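Local coordinates for ATP phosphoribosyltransferase (Thermotoga maritima, PDB 1O63), which probably catalyses the first step of histidine biosynthesis, condensing ATP with 5-phosphoribose 1-diphosphate to give phosphoribosyl-ATP and diphosphate, as the short-form HisG subunit that assembles with HisZ, at residues L20-V25 with E200-E205; F27-E30 with R35-K38. One frame throughout, in Å; residues are numbered along the deposited sequence.

Interaction 1 of 2, residues L20-V25 with E200-E205; sequences LKKTGV and EHDSNE
Lys-22 and Asp-202 meet through a salt bridge, and this pair carries the whole contact between the ends of two helices. Its small scale is plain from the 73 Å² buried in all and from the 9.2 Å between the CA atoms of Lys-22 and Asp-202. The lysine CB points toward the other helix; with CG anti to the carbonyl carbon (chi1 -53°), the extended chain beyond it carries NZ across to the aspartate. CG and CD touch nothing of 200-205. CE comes to 4.0 Å from Asp-202 OD1, and NZ closes the bridge at 2.7 Å from the same OD1, also hydrogen-bonding to it. NZ arrives on the anti side of that oxygen, 22° out of the carboxylate plane, and the two side chains cross at about a right angle. Just after Lys-22, helix 13-23 ends in a Schellman motif: Gly-24 has positive phi (115°), its N donates to Lys-21 O, and Val-25 N bonds back to Leu-20 O at 3.0 Å. Thr-23 OG1 donates to Leu-20 O as well, from the opposite face of its plane. The bridge is thus a surface link between helix 13-23 and the last turn of helix 185-204. Beside it Lys-22 touches Val-198, Thr-23 rests on Leu-195 and Val-198, and Leu-20 touches Phe-191 of helix 185-204 and Cys-42 of strand 40-45, while Ser-203 packs on Pro-83 and Thr-84 of strand 81-94.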
loop_
_atom_site.group_PDB
_atom_site.type_symbol
_atom_site.label_atom_id
_atom_site.label_comp_id
_atom_site.label_asym_id
_atom_site.label_seq_id
_atom_site.Cartn_x
_atom_site.Cartn_y
_atom_site.Cartn_z
ATOM N N LEU A 20 1.114 21.478 -14.324
ATOM C CA LEU A 20 -0.191 22.140 -14.432
ATOM C C LEU A 20 -0.071 23.622 -14.099
ATOM O O LEU A 20 -0.768 24.454 -14.689
ATOM C CB LEU A 20 -1.164 21.496 -13.425
ATOM C CG LEU A 20 -1.376 19.985 -13.566
ATOM C CD1 LEU A 20 -2.500 19.544 -12.625
ATOM C CD2 LEU A 20 -1.721 19.633 -15.011
ATOM N N LYS A 21 0.709 23.932 -13.068
ATOM C CA LYS A 21 0.963 25.329 -12.694
ATOM C C LYS A 21 1.513 26.091 -13.887
ATOM O O LYS A 21 0.931 27.107 -14.289
ATOM C CB LYS A 21 1.899 25.400 -11.483
ATOM C CG LYS A 21 2.126 26.817 -10.962
ATOM C CD LYS A 21 3.336 26.897 -10.034
ATOM C CE LYS A 21 3.559 28.337 -9.573
ATOM N NZ LYS A 21 4.834 28.495 -8.816
ATOM N N LYS A 22 2.455 25.508 -14.644
ATOM C CA LYS A 22 2.982 26.208 -15.816
ATOM C C LYS A 22 2.074 26.203 -17.028
ATOM O O LYS A 22 2.329 26.987 -17.962
ATOM C CB LYS A 22 4.365 25.695 -16.219
ATOM C CG LYS A 22 5.348 25.708 -15.027
ATOM C CD LYS A 22 6.665 25.128 -15.494
ATOM C CE LYS A 22 7.778 25.284 -14.482
ATOM N NZ LYS A 22 8.998 24.544 -14.966
ATOM N N THR A 23 1.047 25.357 -17.100
ATOM C CA THR A 23 0.110 25.404 -18.199
ATOM C C THR A 23 -0.933 26.507 -18.002
ATOM O O THR A 23 -1.591 26.904 -18.966
ATOM C CB THR A 23 -0.634 24.085 -18.471
ATOM O OG1 THR A 23 -1.623 23.891 -17.452
ATOM C CG2 THR A 23 0.338 22.916 -18.495
ATOM N N GLY A 24 -1.006 27.080 -16.812
ATOM C CA GLY A 24 -1.923 28.150 -16.489
ATOM C C GLY A 24 -2.976 27.793 -15.460
ATOM O O GLY A 24 -3.769 28.645 -15.044
ATOM N N VAL A 25 -2.959 26.551 -14.928
ATOM C CA VAL A 25 -3.987 26.193 -13.950
ATOM C C VAL A 25 -3.826 26.946 -12.635
ATOM O O VAL A 25 -2.758 26.981 -12.043
ATOM C CB VAL A 25 -4.012 24.684 -13.666
ATOM C CG1 VAL A 25 -5.150 24.353 -12.701
ATOM C CG2 VAL A 25 -4.123 23.864 -14.926
ATOM N N GLU A 200 7.671 19.421 -22.124
ATOM C CA GLU A 200 8.895 19.297 -22.916
ATOM C C GLU A 200 9.947 20.290 -22.444
ATOM O O GLU A 200 11.103 19.930 -22.193
ATOM C CB GLU A 200 8.546 19.560 -24.393
ATOM C CG GLU A 200 9.502 18.864 -25.345
ATOM C CD GLU A 200 8.764 18.143 -26.466
ATOM O OE1 GLU A 200 8.269 18.835 -27.377
ATOM O OE2 GLU A 200 8.659 16.905 -26.407
ATOM N N HIS A 201 9.535 21.561 -22.325
ATOM C CA HIS A 201 10.473 22.591 -21.897
ATOM C C HIS A 201 11.010 22.298 -20.500
ATOM O O HIS A 201 12.216 22.371 -20.268
ATOM C CB HIS A 201 9.842 23.989 -21.944
ATOM C CG HIS A 201 10.852 25.062 -21.646
ATOM N ND1 HIS A 201 11.845 25.405 -22.553
ATOM C CD2 HIS A 201 11.058 25.815 -20.550
ATOM C CE1 HIS A 201 12.603 26.352 -22.020
ATOM N NE2 HIS A 201 12.152 26.614 -20.809
ATOM N N ASP A 202 10.133 21.868 -19.589
ATOM C CA ASP A 202 10.547 21.596 -18.224
ATOM C C ASP A 202 11.530 20.434 -18.127
ATOM O O ASP A 202 12.521 20.535 -17.404
ATOM C CB ASP A 202 9.348 21.295 -17.312
ATOM C CG ASP A 202 9.784 21.044 -15.877
ATOM O OD1 ASP A 202 10.017 22.044 -15.153
ATOM O OD2 ASP A 202 9.931 19.872 -15.474
ATOM N N SER A 203 11.178 19.298 -18.723
ATOM C CA SER A 203 12.006 18.101 -18.624
ATOM C C SER A 203 13.334 18.254 -19.333
ATOM O O SER A 203 14.382 17.841 -18.815
ATOM C CB SER A 203 11.233 16.893 -19.169
ATOM O OG SER A 203 11.261 16.880 -20.581
ATOM N N ASN A 204 13.338 18.840 -20.532
ATOM C CA ASN A 204 14.589 19.026 -21.245
ATOM C C ASN A 204 15.382 20.221 -20.760
ATOM O O ASN A 204 16.619 20.191 -20.705
ATOM C CB ASN A 204 14.328 19.185 -22.761
ATOM C CG ASN A 204 13.458 18.066 -23.297
ATOM O OD1 ASN A 204 13.542 16.923 -22.839
ATOM N ND2 ASN A 204 12.598 18.389 -24.255
ATOM N N GLU A 205 14.692 21.311 -20.473
ATOM C CA GLU A 205 15.414 22.564 -20.165
ATOM C C GLU A 205 14.840 23.245 -18.946
ATOM O O GLU A 205 15.613 23.937 -18.270
ATOM C CB GLU A 205 15.294 23.410 -21.440
ATOM C CG GLU A 205 16.083 24.669 -21.545
ATOM C CD GLU A 205 17.481 24.515 -22.101
ATOM O OE1 GLU A 205 18.155 25.557 -22.211
ATOM O OE2 GLU A 205 17.886 23.375 -22.417
#

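Interaction 2 of 2, residues F27-E30 with R35-K38; sequences FERE and REGK
Phe-27 takes Arg-35 CB over one face of its ring, offset toward the rim, 3.8 Å from the ring centroid and 17° off the normal, a CH-pi contact. The backbone of Glu-36 meets the ring edge, with its C in the ring plane. Cut back to an alanine here, the side chain would probably leave Arg-35 CB without its aromatic cover and open a gap beside Met-17 and Cys-42, which the phenylalanine also touches. The chain turns a corner at Glu-28, and Glu-28 N donates to Glu-36 O at 2.8 Å. Arg-29 N reaches the same oxygen by a weak bond, so two residues face one: a classic beta bulge in the antiparallel hairpin of strands 27-30 and 34-37. Regular pairing follows, Glu-36 N donating to Arg-29 O at 2.8 Å and 174°. The side chains of Arg-29 and Glu-36 run alongside each other; Arg-29 NE bridges to Glu-36 OE2 at 2.9 Å, but the bent, weak hydrogen bond (124°) and nearly perpendicular planes suggest that charge attraction contributes more than a well-aligned hydrogen bond. Glu-30 extends on the same sheet face as Arg-35, which bends at chi2 and lays CD 3.7 Å from Glu-30 CB; Glu-30 OE2 makes a salt bridge to Arg-35 NH1, again with a weak hydrogen bond.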
loop_
_atom_site.group_PDB
_atom_site.type_symbol
_atom_site.label_atom_id
_atom_site.label_comp_id
_atom_site.label_asym_id
_atom_site.label_seq_id
_atom_site.Cartn_x
_atom_site.Cartn_y
_atom_site.Cartn_z
ATOM N N PHE A 27 -5.688 27.242 -8.781
ATOM C CA PHE A 27 -6.723 26.652 -7.929
ATOM C C PHE A 27 -7.362 27.686 -7.014
ATOM O O PHE A 27 -6.657 28.439 -6.350
ATOM C CB PHE A 27 -6.154 25.498 -7.104
ATOM C CG PHE A 27 -5.619 24.372 -7.948
ATOM C CD1 PHE A 27 -6.477 23.605 -8.709
ATOM C CD2 PHE A 27 -4.260 24.104 -7.991
ATOM C CE1 PHE A 27 -6.006 22.580 -9.503
ATOM C CE2 PHE A 27 -3.786 23.081 -8.795
ATOM C CZ PHE A 27 -4.653 22.318 -9.545
ATOM N N GLU A 28 -8.685 27.677 -6.947
ATOM C CA GLU A 28 -9.392 28.592 -6.036
ATOM C C GLU A 28 -9.593 27.929 -4.679
ATOM O O GLU A 28 -9.635 28.619 -3.651
ATOM C CB GLU A 28 -10.732 29.008 -6.629
ATOM C CG GLU A 28 -11.735 29.608 -5.680
ATOM C CD GLU A 28 -11.422 30.997 -5.184
ATOM O OE1 GLU A 28 -10.439 31.188 -4.430
ATOM O OE2 GLU A 28 -12.181 31.939 -5.527
ATOM N N ARG A 29 -9.728 26.608 -4.677
ATOM C CA ARG A 29 -9.994 25.862 -3.442
ATOM C C ARG A 29 -9.186 24.571 -3.421
ATOM O O ARG A 29 -9.050 23.925 -4.471
ATOM C CB ARG A 29 -11.491 25.559 -3.360
ATOM C CG ARG A 29 -11.890 24.751 -2.119
ATOM C CD ARG A 29 -13.369 24.964 -1.831
ATOM N NE ARG A 29 -14.046 23.718 -1.487
ATOM C CZ ARG A 29 -15.137 23.659 -0.722
ATOM N NH1 ARG A 29 -15.660 24.776 -0.228
ATOM N NH2 ARG A 29 -15.693 22.485 -0.440
ATOM N N GLU A 30 -8.588 24.238 -2.286
ATOM C CA GLU A 30 -7.720 23.075 -2.191
ATOM C C GLU A 30 -7.857 22.325 -0.860
ATOM O O GLU A 30 -7.811 22.925 0.217
ATOM C CB GLU A 30 -6.255 23.457 -2.337
ATOM C CG GLU A 30 -5.834 24.013 -3.686
ATOM C CD GLU A 30 -4.380 24.478 -3.642
ATOM O OE1 GLU A 30 -4.153 25.661 -3.331
ATOM O OE2 GLU A 30 -3.499 23.653 -3.893
ATOM N N ARG A 35 -8.393 19.420 -5.501
ATOM C CA ARG A 35 -7.956 20.770 -5.842
ATOM C C ARG A 35 -8.829 21.267 -7.004
ATOM O O ARG A 35 -8.847 20.614 -8.047
ATOM C CB ARG A 35 -6.505 20.840 -6.307
ATOM C CG ARG A 35 -5.534 19.957 -5.595
ATOM C CD ARG A 35 -5.356 20.306 -4.132
ATOM N NE ARG A 35 -4.265 19.487 -3.566
ATOM C CZ ARG A 35 -2.982 19.824 -3.729
ATOM N NH1 ARG A 35 -2.673 20.953 -4.377
ATOM N NH2 ARG A 35 -2.029 19.069 -3.230
ATOM N N GLU A 36 -9.531 22.372 -6.775
ATOM C CA GLU A 36 -10.499 22.850 -7.748
ATOM C C GLU A 36 -10.053 24.174 -8.366
ATOM O O GLU A 36 -9.586 25.084 -7.683
ATOM C CB GLU A 36 -11.868 23.066 -7.085
ATOM C CG GLU A 36 -12.257 22.043 -6.045
ATOM C CD GLU A 36 -13.482 22.428 -5.242
ATOM O OE1 GLU A 36 -14.511 22.748 -5.875
ATOM O OE2 GLU A 36 -13.431 22.411 -3.994
ATOM N N GLY A 37 -10.268 24.282 -9.675
ATOM C CA GLY A 37 -9.907 25.505 -10.378
ATOM C C GLY A 37 -10.897 25.708 -11.531
ATOM O O GLY A 37 -11.722 24.833 -11.790
ATOM N N LYS A 38 -10.781 26.876 -12.142
ATOM C CA LYS A 38 -11.616 27.182 -13.304
ATOM C C LYS A 38 -11.357 26.104 -14.355
ATOM O O LYS A 38 -10.219 25.918 -14.800
ATOM C CB LYS A 38 -11.237 28.549 -13.868
ATOM C CG LYS A 38 -11.620 28.814 -15.302
ATOM C CD LYS A 38 -10.856 29.988 -15.887
ATOM C CE LYS A 38 -10.937 31.224 -15.008
ATOM N NZ LYS A 38 -10.657 32.467 -15.783
#

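Both interactions lie on the same side of the chain's centre, their own centres about 19 Å apart. Helix 13-23, which supplies one half of interaction 1, is followed after a short turn by strand 27-30 of interaction 2; the hairpin thus lies in sequence between the two segments of interaction 1 and is nested in the loop it closes. That loop spans 174 residues and brings the C-terminal helix 185-204 back beside an N-terminal helix. Interaction 2 joins neighbours in sequence at the border of the mixed sheet, where 27-30 is the outermost strand within this chain and 34-37 pairs next with 40-45. Helix 13-23 connects the two regions physically, touching helix 185-204 and the hairpin alike.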